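Local coordinates for protein transcriptional regulator, Crp/Fnr family (Eubacterium rectale ATCC 33656, PDB 3DV8) that probably regulates transcription as a two-chain Crp/Fnr-type factor, coupling a cyclic nucleotide-binding-type sensor domain to a helix-turn-helix domain expected to bind DNA, at residues Gly113-Lys116 against Pro120-Asn123; Leu69-Asp74 against Glu96-Thr101; Met77-Ala82 against Asn126-Thr131; Ala153-Glu158 against Ala176-Ser181. All blocks are in the same frame, centred on the assembly; numbering follows the deposited sequence.

Contact 1: Gly113-Lys116 against Pro120-Asn123; sequences GIMK and PVAN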
loop_
_atom_site.group_PDB
_atom_site.type_symbol
_atom_site.label_atom_id
_atom_site.label_comp_id
_atom_site.label_asym_id
_atom_site.label_seq_id
_atom_site.Cartn_x
_atom_site.Cartn_y
_atom_site.Cartn_z
ATOM N N GLY A 113 23.626 -3.557 -7.231
ATOM C CA GLY A 113 24.532 -3.982 -8.311
ATOM C C GLY A 113 24.151 -5.317 -8.936
ATOM O O GLY A 113 24.101 -5.421 -10.153
ATOM N N ILE A 114 23.888 -6.321 -8.093
ATOM C CA ILE A 114 23.439 -7.668 -8.513
ATOM C C ILE A 114 22.072 -7.603 -9.222
ATOM O O ILE A 114 21.832 -8.301 -10.210
ATOM C CB ILE A 114 23.350 -8.651 -7.288
ATOM C CG1 ILE A 114 24.749 -8.954 -6.725
ATOM C CG2 ILE A 114 22.676 -9.979 -7.665
ATOM C CD1 ILE A 114 24.753 -9.788 -5.461
HETATM N N MSE A 115 21.204 -6.744 -8.697
HETATM C CA MSE A 115 19.835 -6.527 -9.205
HETATM C C MSE A 115 19.815 -5.916 -10.628
HETATM O O MSE A 115 18.933 -6.238 -11.435
HETATM C CB MSE A 115 19.096 -5.619 -8.219
HETATM C CG MSE A 115 17.607 -5.729 -8.180
HETATM SE SE MSE A 115 16.836 -4.386 -6.958
HETATM C CE MSE A 115 18.093 -4.125 -5.801
ATOM N N LYS A 116 20.786 -5.042 -10.911
ATOM C CA LYS A 116 20.945 -4.391 -12.221
ATOM C C LYS A 116 21.173 -5.409 -13.345
ATOM O O LYS A 116 20.596 -5.265 -14.415
ATOM C CB LYS A 116 22.113 -3.379 -12.157
ATOM C CG LYS A 116 22.469 -2.591 -13.442
ATOM C CD LYS A 116 23.705 -1.697 -13.173
ATOM C CE LYS A 116 24.184 -0.924 -14.406
ATOM N NZ LYS A 116 24.657 -1.809 -15.509
ATOM N N PRO A 120 16.599 -12.854 -12.347
ATOM C CA PRO A 120 16.171 -13.622 -11.152
ATOM C C PRO A 120 16.130 -12.838 -9.839
ATOM O O PRO A 120 15.143 -12.943 -9.108
ATOM C CB PRO A 120 17.215 -14.739 -11.062
ATOM C CG PRO A 120 17.620 -14.966 -12.449
ATOM C CD PRO A 120 17.598 -13.629 -13.122
ATOM N N VAL A 121 17.194 -12.078 -9.553
ATOM C CA VAL A 121 17.270 -11.219 -8.356
ATOM C C VAL A 121 16.304 -10.026 -8.491
ATOM O O VAL A 121 15.693 -9.612 -7.492
ATOM C CB VAL A 121 18.737 -10.741 -8.049
ATOM C CG1 VAL A 121 18.789 -9.744 -6.897
ATOM C CG2 VAL A 121 19.640 -11.936 -7.740
ATOM N N ALA A 122 16.183 -9.475 -9.703
ATOM C CA ALA A 122 15.234 -8.382 -9.991
ATOM C C ALA A 122 13.783 -8.829 -9.763
ATOM O O ALA A 122 13.024 -8.137 -9.084
ATOM C CB ALA A 122 15.399 -7.895 -11.401
ATOM N N ASN A 123 13.421 -9.975 -10.341
ATOM C CA ASN A 123 12.087 -10.579 -10.166
ATOM C C ASN A 123 11.825 -11.016 -8.727
ATOM O O ASN A 123 10.699 -10.935 -8.260
ATOM C CB ASN A 123 11.843 -11.768 -11.123
ATOM C CG ASN A 123 11.599 -11.333 -12.568
ATOM O OD1 ASN A 123 12.163 -10.354 -13.044
ATOM N ND2 ASN A 123 10.756 -12.079 -13.273
#
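I114 and V121 meet methyl to methyl. CG2 of I114 lies 3.6 Å from CG2 of V121. The same I114 methyl is 4.0 Å from CG1 of V121, so it faces both branches of the valine. At chi1 -68° the longer CG1 arm of I114 stands beside its own backbone N, and the short CG2 branch is left to meet V121. The valine CB points toward the other segment. Its CG1 also reaches the backbone of M115, 4.1 Å from the CA of that selenomethionine. This is the closely packed half of the contact. L10 and L14 add to it on the V121 side, and Q18 and I22 of helix 16-23 on the I114 side.

The two segments belong to successive helices, 108-117 and 119-145. The first follows the last strand of the cyclic nucleotide-binding domain. The second is the long helix that, as in Crp/Fnr relatives, lies along the dimer interface. S118 sits at the junction and its OG is hydrogen-bonded to V121 N.

The M115 and A122 half is looser. CB of A122 lies 3.9 Å from M115 O, and the nearest side-chain atoms, CG of M115 and CB of A122, are 4.5 Å apart. No hydrogen bond crosses between the segments. N123 of the second subunit packs on both M115 and A122, and A122 O accepts a hydrogen bond from N126 ND2 of that subunit. Solvent lies on the far side of helix 108-117, where the K116 side chain is exposed and its CB points away from P120-N123.

Contact 2: Leu69-Asp74 against Glu96-Thr101; sequences LYRLFD and EAEKDT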
loop_
_atom_site.group_PDB
_atom_site.type_symbol
_atom_site.label_atom_id
_atom_site.label_comp_id
_atom_site.label_asym_id
_atom_site.label_seq_id
_atom_site.Cartn_x
_atom_site.Cartn_y
_atom_site.Cartn_z
ATOM N N LEU A 69 2.496 -1.035 9.718
ATOM C CA LEU A 69 2.209 -1.476 8.362
ATOM C C LEU A 69 2.232 -3.009 8.319
ATOM O O LEU A 69 1.300 -3.633 7.818
ATOM C CB LEU A 69 3.195 -0.870 7.363
ATOM C CG LEU A 69 3.227 0.665 7.287
ATOM C CD1 LEU A 69 4.175 1.093 6.183
ATOM C CD2 LEU A 69 1.851 1.267 7.040
ATOM N N TYR A 70 3.294 -3.603 8.847
ATOM C CA TYR A 70 3.443 -5.060 8.899
ATOM C C TYR A 70 4.559 -5.420 9.861
ATOM O O TYR A 70 5.327 -4.551 10.295
ATOM C CB TYR A 70 3.767 -5.631 7.503
ATOM C CG TYR A 70 4.986 -5.001 6.854
ATOM C CD1 TYR A 70 6.269 -5.510 7.086
ATOM C CD2 TYR A 70 4.854 -3.877 6.017
ATOM C CE1 TYR A 70 7.398 -4.919 6.516
ATOM C CE2 TYR A 70 5.972 -3.279 5.426
ATOM C CZ TYR A 70 7.247 -3.801 5.688
ATOM O OH TYR A 70 8.359 -3.229 5.114
ATOM N N ARG A 71 4.643 -6.710 10.169
ATOM C CA ARG A 71 5.696 -7.274 11.006
ATOM C C ARG A 71 6.491 -8.314 10.210
ATOM O O ARG A 71 5.943 -9.009 9.347
ATOM C CB ARG A 71 5.104 -7.904 12.262
ATOM C CG ARG A 71 4.711 -6.902 13.337
ATOM C CD ARG A 71 3.848 -7.592 14.386
ATOM N NE ARG A 71 3.828 -6.952 15.703
ATOM C CZ ARG A 71 3.000 -7.287 16.700
ATOM N NH1 ARG A 71 2.028 -8.192 16.544
ATOM N NH2 ARG A 71 3.100 -6.667 17.868
ATOM N N LEU A 72 7.787 -8.388 10.514
ATOM C CA LEU A 72 8.710 -9.358 9.932
ATOM C C LEU A 72 9.184 -10.269 11.078
ATOM O O LEU A 72 9.547 -9.776 12.152
ATOM C CB LEU A 72 9.885 -8.640 9.265
ATOM C CG LEU A 72 9.574 -7.639 8.143
ATOM C CD1 LEU A 72 10.870 -7.001 7.694
ATOM C CD2 LEU A 72 8.867 -8.295 6.952
ATOM N N PHE A 73 9.158 -11.585 10.841
ATOM C CA PHE A 73 9.544 -12.624 11.828
ATOM C C PHE A 73 10.770 -13.411 11.331
ATOM O O PHE A 73 11.413 -12.989 10.366
ATOM C CB PHE A 73 8.343 -13.549 12.062
ATOM C CG PHE A 73 7.128 -12.834 12.554
ATOM C CD1 PHE A 73 6.988 -12.538 13.915
ATOM C CD2 PHE A 73 6.124 -12.447 11.666
ATOM C CE1 PHE A 73 5.855 -11.872 14.394
ATOM C CE2 PHE A 73 4.976 -11.777 12.126
ATOM C CZ PHE A 73 4.837 -11.489 13.495
ATOM N N ASP A 74 11.104 -14.526 11.996
ATOM C CA ASP A 74 12.226 -15.409 11.596
ATOM C C ASP A 74 12.061 -15.801 10.125
ATOM O O ASP A 74 10.952 -16.119 9.714
ATOM C CB ASP A 74 12.285 -16.701 12.448
ATOM C CG ASP A 74 12.460 -16.437 13.953
ATOM O OD1 ASP A 74 12.293 -15.286 14.407
ATOM O OD2 ASP A 74 12.761 -17.387 14.699
ATOM N N GLU A 96 11.852 -1.085 13.458
ATOM C CA GLU A 96 12.471 -1.300 14.768
ATOM C C GLU A 96 12.297 -2.735 15.265
ATOM O O GLU A 96 11.363 -3.425 14.845
ATOM C CB GLU A 96 11.888 -0.312 15.786
ATOM C CG GLU A 96 10.424 -0.571 16.159
ATOM C CD GLU A 96 9.836 0.449 17.118
ATOM O OE1 GLU A 96 10.388 1.559 17.268
ATOM O OE2 GLU A 96 8.790 0.128 17.714
ATOM N N ALA A 97 13.177 -3.149 16.181
ATOM C CA ALA A 97 13.140 -4.492 16.783
ATOM C C ALA A 97 12.124 -4.551 17.935
ATOM O O ALA A 97 12.276 -3.835 18.929
ATOM C CB ALA A 97 14.540 -4.893 17.297
ATOM N N GLU A 98 11.096 -5.388 17.794
ATOM C CA GLU A 98 10.105 -5.618 18.874
ATOM C C GLU A 98 10.576 -6.616 19.930
ATOM O O GLU A 98 10.054 -6.622 21.044
ATOM C CB GLU A 98 8.759 -6.072 18.324
ATOM C CG GLU A 98 7.979 -4.968 17.722
ATOM C CD GLU A 98 6.596 -5.418 17.345
ATOM O OE1 GLU A 98 6.469 -6.374 16.537
ATOM O OE2 GLU A 98 5.647 -4.793 17.857
ATOM N N LYS A 99 11.479 -7.506 19.532
ATOM C CA LYS A 99 12.163 -8.445 20.418
ATOM C C LYS A 99 13.618 -8.391 19.996
ATOM O O LYS A 99 13.923 -7.810 18.935
ATOM C CB LYS A 99 11.602 -9.850 20.247
ATOM C CG LYS A 99 10.138 -9.973 20.675
ATOM C CD LYS A 99 9.667 -11.416 20.555
ATOM C CE LYS A 99 8.302 -11.621 21.178
ATOM N NZ LYS A 99 7.256 -10.939 20.421
ATOM N N ASP A 100 14.516 -8.941 20.822
ATOM C CA ASP A 100 15.954 -9.003 20.484
ATOM C C ASP A 100 16.073 -9.805 19.203
ATOM O O ASP A 100 15.555 -10.918 19.146
ATOM C CB ASP A 100 16.783 -9.678 21.580
ATOM C CG ASP A 100 16.931 -8.830 22.827
ATOM O OD1 ASP A 100 16.377 -7.712 22.905
ATOM O OD2 ASP A 100 17.626 -9.304 23.747
ATOM N N THR A 101 16.729 -9.242 18.190
ATOM C CA THR A 101 16.787 -9.865 16.868
ATOM C C THR A 101 18.199 -10.043 16.300
ATOM O O THR A 101 19.026 -9.135 16.378
ATOM C CB THR A 101 15.926 -9.055 15.876
ATOM O OG1 THR A 101 14.614 -8.881 16.430
ATOM C CG2 THR A 101 15.815 -9.769 14.531
#
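R71 and E98 carry this contact, joined by a salt bridge across the surface of the cyclic nucleotide-binding domain. Their CA atoms are 9.2 Å apart, so the side chains do the reaching. Segment 96-101 begins on strand 94-97, where E96 and A97 are bonded through their backbones to R56 and G34. E98 comes next, its CB pointing toward segment 69-74. OE2 accepts from R71 NH2 at 3.2 Å, nearly straight at 162°, on its syn side. That oxygen lies in the guanidinium plane. OE1 lies 2.8 Å from R71 NE, but this bond is weak because it is bent to 127°. OE1 has a firmer partner in Q54 NE2. The two flat groups are turned 46° from each other. A leucine in place of R71 would probably leave the E98 carboxylate without its charged mate and freer to turn about its bond to Q54. NZ of K99 forms a salt bridge with E163 and a hydrogen bond with Q54. D100 OD1 accepts from K33 N. At T101, OG1 donates to K99 O at 2.8 Å, from above the carbonyl plane, a bond that spans K99 to T101. Within the sheet, strands 66-72 and 94-97 flank strand 55-60 and do not pair directly. A classic bulge at L69 and Y70, both facing T57, interrupts strand 66-72. Helix 148-163 of the putative DNA-binding domain lies against R71, F73 and K99, while helix 119-145 packs on L69, Y70 and L72.

Contact 3: Met77-Ala82 against Asn126-Thr131; sequences MCLLSA and NELMAT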
loop_
_atom_site.group_PDB
_atom_site.type_symbol
_atom_site.label_atom_id
_atom_site.label_comp_id
_atom_site.label_asym_id
_atom_site.label_seq_id
_atom_site.Cartn_x
_atom_site.Cartn_y
_atom_site.Cartn_z
HETATM N N MSE A 77 12.468 -11.293 4.947
HETATM C CA MSE A 77 13.430 -10.327 4.432
HETATM C C MSE A 77 12.844 -8.944 4.436
HETATM O O MSE A 77 11.701 -8.754 4.058
HETATM C CB MSE A 77 13.899 -10.666 3.028
HETATM C CG MSE A 77 15.334 -11.124 2.958
HETATM SE SE MSE A 77 15.547 -12.067 1.311
HETATM C CE MSE A 77 14.583 -13.780 1.912
ATOM N N CYS A 78 13.659 -7.984 4.851
ATOM C CA CYS A 78 13.281 -6.589 4.873
ATOM C C CYS A 78 13.845 -5.955 3.608
ATOM O O CYS A 78 15.052 -6.015 3.384
ATOM C CB CYS A 78 13.860 -5.914 6.106
ATOM S SG CYS A 78 13.367 -4.219 6.252
ATOM N N LEU A 79 12.969 -5.391 2.777
ATOM C CA LEU A 79 13.370 -4.680 1.558
ATOM C C LEU A 79 13.464 -3.175 1.786
ATOM O O LEU A 79 14.420 -2.545 1.317
ATOM C CB LEU A 79 12.384 -4.953 0.411
ATOM C CG LEU A 79 12.619 -4.285 -0.958
ATOM C CD1 LEU A 79 14.050 -4.462 -1.456
ATOM C CD2 LEU A 79 11.647 -4.830 -1.989
ATOM N N LEU A 80 12.487 -2.615 2.519
ATOM C CA LEU A 80 12.357 -1.151 2.733
ATOM C C LEU A 80 13.443 -0.481 3.585
ATOM O O LEU A 80 13.514 0.754 3.637
ATOM C CB LEU A 80 10.944 -0.786 3.226
ATOM C CG LEU A 80 9.775 -1.272 2.348
ATOM C CD1 LEU A 80 8.442 -0.853 2.965
ATOM C CD2 LEU A 80 9.877 -0.787 0.897
ATOM N N SER A 81 14.276 -1.296 4.241
ATOM C CA SER A 81 15.493 -0.827 4.926
ATOM C C SER A 81 16.584 -0.406 3.899
ATOM O O SER A 81 17.564 0.255 4.281
ATOM C CB SER A 81 16.016 -1.899 5.887
ATOM O OG SER A 81 16.040 -3.150 5.239
ATOM N N ALA A 82 16.425 -0.828 2.632
ATOM C CA ALA A 82 17.264 -0.422 1.507
ATOM C C ALA A 82 16.433 0.379 0.466
ATOM O O ALA A 82 16.758 0.336 -0.714
ATOM C CB ALA A 82 17.906 -1.662 0.859
ATOM N N ASN A 126 10.762 -7.983 -6.841
ATOM C CA ASN A 126 9.345 -7.699 -7.195
ATOM C C ASN A 126 8.403 -8.474 -6.306
ATOM O O ASN A 126 7.468 -7.904 -5.744
ATOM C CB ASN A 126 9.002 -8.077 -8.653
ATOM C CG ASN A 126 9.448 -7.044 -9.649
ATOM O OD1 ASN A 126 8.875 -5.962 -9.710
ATOM N ND2 ASN A 126 10.441 -7.378 -10.472
ATOM N N GLU A 127 8.662 -9.780 -6.201
ATOM C CA GLU A 127 7.865 -10.684 -5.357
ATOM C C GLU A 127 7.927 -10.284 -3.876
ATOM O O GLU A 127 6.935 -10.414 -3.159
ATOM C CB GLU A 127 8.264 -12.163 -5.552
ATOM C CG GLU A 127 8.100 -12.728 -7.001
ATOM C CD GLU A 127 6.698 -12.562 -7.638
ATOM O OE1 GLU A 127 5.686 -12.501 -6.902
ATOM O OE2 GLU A 127 6.615 -12.521 -8.900
ATOM N N LEU A 128 9.073 -9.757 -3.449
ATOM C CA LEU A 128 9.263 -9.272 -2.085
ATOM C C LEU A 128 8.425 -7.992 -1.894
ATOM O O LEU A 128 7.707 -7.882 -0.899
ATOM C CB LEU A 128 10.754 -9.045 -1.804
ATOM C CG LEU A 128 11.217 -8.946 -0.360
ATOM C CD1 LEU A 128 10.863 -10.215 0.431
ATOM C CD2 LEU A 128 12.723 -8.696 -0.351
HETATM N N MSE A 129 8.507 -7.054 -2.850
HETATM C CA MSE A 129 7.652 -5.834 -2.844
HETATM C C MSE A 129 6.158 -6.137 -2.885
HETATM O O MSE A 129 5.402 -5.524 -2.144
HETATM C CB MSE A 129 7.940 -4.864 -4.010
HETATM C CG MSE A 129 8.597 -3.556 -3.626
HETATM SE SE MSE A 129 8.257 -2.238 -5.006
HETATM C CE MSE A 129 8.981 -3.150 -6.443
ATOM N N ALA A 130 5.751 -7.031 -3.791
ATOM C CA ALA A 130 4.355 -7.455 -3.937
ATOM C C ALA A 130 3.776 -8.000 -2.623
ATOM O O ALA A 130 2.645 -7.676 -2.279
ATOM C CB ALA A 130 4.219 -8.485 -5.064
ATOM N N THR A 131 4.567 -8.796 -1.894
ATOM C CA THR A 131 4.187 -9.330 -0.570
ATOM C C THR A 131 3.896 -8.202 0.429
ATOM O O THR A 131 2.861 -8.215 1.097
ATOM C CB THR A 131 5.308 -10.221 0.039
ATOM O OG1 THR A 131 5.654 -11.249 -0.890
ATOM C CG2 THR A 131 4.872 -10.860 1.352
#
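Strand 77-78 is an edge strand of one sheet of the cyclic nucleotide-binding domain within this chain, and here M77 and L79 rest on L128 and M129 of the long helix 119-145. The contact therefore joins the beta roll to the helix that lies along the dimer interface. L128 is the central residue. CD2 of L128 lies 3.8 Å from CB of L79, and its other methyl, CD1, is 4.0 Å from CB of M77. The leucine thus spreads its two branches over both neighbours. The end of L79 goes on to M129. With chi1 at 179° its CG stands opposite the backbone N, and its CD2 comes 3.7 Å from CG of M129. M77 and M129 are selenomethionines, and both chains bend at their last torsion. M129 also packs on N126 of the second subunit, so it serves the fold and the dimer at once. The turn after the strand is held by A82 N bonding to L79 O at 2.9 Å. The chain then runs on to C84, which is disulfide-bonded to C44. On the helix, E127 O accepts from both the N and the OG1 of T131, the latter at 2.7 Å. No hydrogen bond links the two segments, but M77 O accepts one from R132 NH2. All four touching residues are buried and meet through carbon, which implies a joint set by shape and water exclusion, with R132 satisfying the M77 carbonyl at its border.

Contact 4: Ala153-Glu158 against Ala176-Ser181; sequences ASFLLE and ANHLGS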
loop_
_atom_site.group_PDB
_atom_site.type_symbol
_atom_site.label_atom_id
_atom_site.label_comp_id
_atom_site.label_asym_id
_atom_site.label_seq_id
_atom_site.Cartn_x
_atom_site.Cartn_y
_atom_site.Cartn_z
ATOM N N ALA A 153 -9.840 -6.467 18.860
ATOM C CA ALA A 153 -10.075 -7.918 18.975
ATOM C C ALA A 153 -9.088 -8.721 18.110
ATOM O O ALA A 153 -8.496 -9.707 18.565
ATOM C CB ALA A 153 -11.492 -8.251 18.570
ATOM N N SER A 154 -8.900 -8.270 16.878
ATOM C CA SER A 154 -7.969 -8.897 15.934
ATOM C C SER A 154 -6.505 -8.818 16.394
ATOM O O SER A 154 -5.752 -9.785 16.243
ATOM C CB SER A 154 -8.111 -8.241 14.555
ATOM O OG SER A 154 -7.337 -8.926 13.600
ATOM N N PHE A 155 -6.112 -7.665 16.940
ATOM C CA PHE A 155 -4.755 -7.465 17.447
ATOM C C PHE A 155 -4.477 -8.346 18.675
ATOM O O PHE A 155 -3.410 -8.979 18.752
ATOM C CB PHE A 155 -4.476 -5.994 17.766
ATOM C CG PHE A 155 -3.161 -5.780 18.442
ATOM C CD1 PHE A 155 -1.997 -5.681 17.690
ATOM C CD2 PHE A 155 -3.073 -5.753 19.850
ATOM C CE1 PHE A 155 -0.748 -5.533 18.315
ATOM C CE2 PHE A 155 -1.833 -5.606 20.496
ATOM C CZ PHE A 155 -0.667 -5.474 19.729
ATOM N N LEU A 156 -5.407 -8.360 19.634
ATOM C CA LEU A 156 -5.258 -9.187 20.847
ATOM C C LEU A 156 -5.055 -10.671 20.512
ATOM O O LEU A 156 -4.241 -11.331 21.150
ATOM C CB LEU A 156 -6.431 -8.992 21.818
ATOM C CG LEU A 156 -6.611 -7.603 22.453
ATOM C CD1 LEU A 156 -7.872 -7.591 23.335
ATOM C CD2 LEU A 156 -5.378 -7.139 23.245
ATOM N N LEU A 157 -5.766 -11.165 19.490
ATOM C CA LEU A 157 -5.599 -12.543 18.986
ATOM C C LEU A 157 -4.230 -12.752 18.289
ATOM O O LEU A 157 -3.647 -13.838 18.384
ATOM C CB LEU A 157 -6.759 -12.933 18.054
ATOM C CG LEU A 157 -8.131 -13.056 18.737
ATOM C CD1 LEU A 157 -9.255 -13.018 17.736
ATOM C CD2 LEU A 157 -8.212 -14.316 19.602
ATOM N N GLU A 158 -3.718 -11.726 17.604
ATOM C CA GLU A 158 -2.400 -11.821 16.971
ATOM C C GLU A 158 -1.301 -11.875 18.021
ATOM O O GLU A 158 -0.462 -12.778 17.959
ATOM C CB GLU A 158 -2.111 -10.655 16.019
ATOM C CG GLU A 158 -0.821 -10.846 15.164
ATOM C CD GLU A 158 -0.404 -9.602 14.379
ATOM O OE1 GLU A 158 -1.185 -8.636 14.259
ATOM O OE2 GLU A 158 0.730 -9.602 13.868
ATOM N N ALA A 176 -2.485 1.376 20.780
ATOM C CA ALA A 176 -2.822 2.609 20.025
ATOM C C ALA A 176 -1.842 2.872 18.874
ATOM O O ALA A 176 -2.262 3.224 17.781
ATOM C CB ALA A 176 -2.878 3.830 20.950
ATOM N N ASN A 177 -0.548 2.685 19.139
ATOM C CA ASN A 177 0.516 2.840 18.132
ATOM C C ASN A 177 0.496 1.760 17.044
ATOM O O ASN A 177 0.913 2.016 15.921
ATOM C CB ASN A 177 1.899 2.920 18.797
ATOM C CG ASN A 177 2.086 4.188 19.651
ATOM O OD1 ASN A 177 1.288 5.126 19.584
ATOM N ND2 ASN A 177 3.142 4.209 20.459
ATOM N N HIS A 178 0.024 0.560 17.380
ATOM C CA HIS A 178 -0.164 -0.503 16.381
ATOM C C HIS A 178 -1.321 -0.226 15.421
ATOM O O HIS A 178 -1.188 -0.461 14.225
ATOM C CB HIS A 178 -0.380 -1.878 17.034
ATOM C CG HIS A 178 0.886 -2.558 17.432
ATOM N ND1 HIS A 178 1.857 -2.884 16.510
ATOM C CD2 HIS A 178 1.324 -3.024 18.625
ATOM C CE1 HIS A 178 2.852 -3.494 17.123
ATOM N NE2 HIS A 178 2.551 -3.601 18.406
ATOM N N LEU A 179 -2.428 0.289 15.957
ATOM C CA LEU A 179 -3.668 0.510 15.214
ATOM C C LEU A 179 -3.918 1.913 14.639
ATOM O O LEU A 179 -4.892 2.091 13.910
ATOM C CB LEU A 179 -4.857 0.138 16.128
ATOM C CG LEU A 179 -4.869 -1.268 16.746
ATOM C CD1 LEU A 179 -6.085 -1.415 17.631
ATOM C CD2 LEU A 179 -4.848 -2.363 15.687
ATOM N N GLY A 180 -3.069 2.901 14.919
ATOM C CA GLY A 180 -3.343 4.268 14.466
ATOM C C GLY A 180 -4.442 4.949 15.268
ATOM O O GLY A 180 -5.160 5.782 14.719
ATOM N N SER A 181 -4.559 4.618 16.560
ATOM C CA SER A 181 -5.563 5.195 17.464
ATOM C C SER A 181 -4.874 5.999 18.580
ATOM O O SER A 181 -3.648 6.176 18.549
ATOM C CB SER A 181 -6.427 4.074 18.045
ATOM O OG SER A 181 -7.537 4.610 18.745
#
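The backbones of A153-E158 and A176-S181 come closest at F155 and L179, with CA atoms 8.4 Å apart. The helix of the second segment ends at L179. G180 leaves helical geometry with a positive phi of 74°, and S181 N bonds back to A176 O at 3.0 Å, consistent with a Schellman motif. Both segments belong to the Crp-like helix-turn-helix domain, and helix 183-195 follows this turn.

The F155 ring reaches across to the H178 imidazole. Its CE1 lies over one face of that ring, toward the rim, 3.3 Å from H178 CD2. The centroids are 4.8 Å apart and the planes are turned 35°, so the pair is oblique. At chi1 173° the phenyl swings to the far side from its own backbone N and so spans the gap between the helices. CB of F155 also touches CD2 of L179, at 4.2 Å.

The imidazole is also fixed through ND1, which is hydrogen-bonded to T68 OG1. R71 and E98 pack on it too. With an alanine in place of H178, T68 OG1 would probably lose its imidazole partner, and the F155 ring would be left beside a gap with more freedom to turn. F155 meets both L179 and the H178 ring through carbon, while ND1 of H178 bonds outward to T68. R71 would tend to oppose a charge on this histidine and E98 to favour it, and because those two pair with each other the net effect is probably modest.

Contacts 1 and 3 both use helix 119-145. Their centres are 13 Å apart, their segments adjoin in sequence, and both touch the second subunit. Contact 2 lies 14 Å from contact 3, centre to centre, and meets it through L72 and C78, with L72 CD1 3.6 Å from C78 CB. Contacts 2 and 4 meet across the two domains: their centres are 15 Å apart, and R71 packs on F155 and H178 and forms a long, weak ion pair with E158. Contacts 1 and 4 are the far ends, 36 Å apart between centres. Contact 2 lies near the middle of the chain, 25 Å from contact 1 between centres.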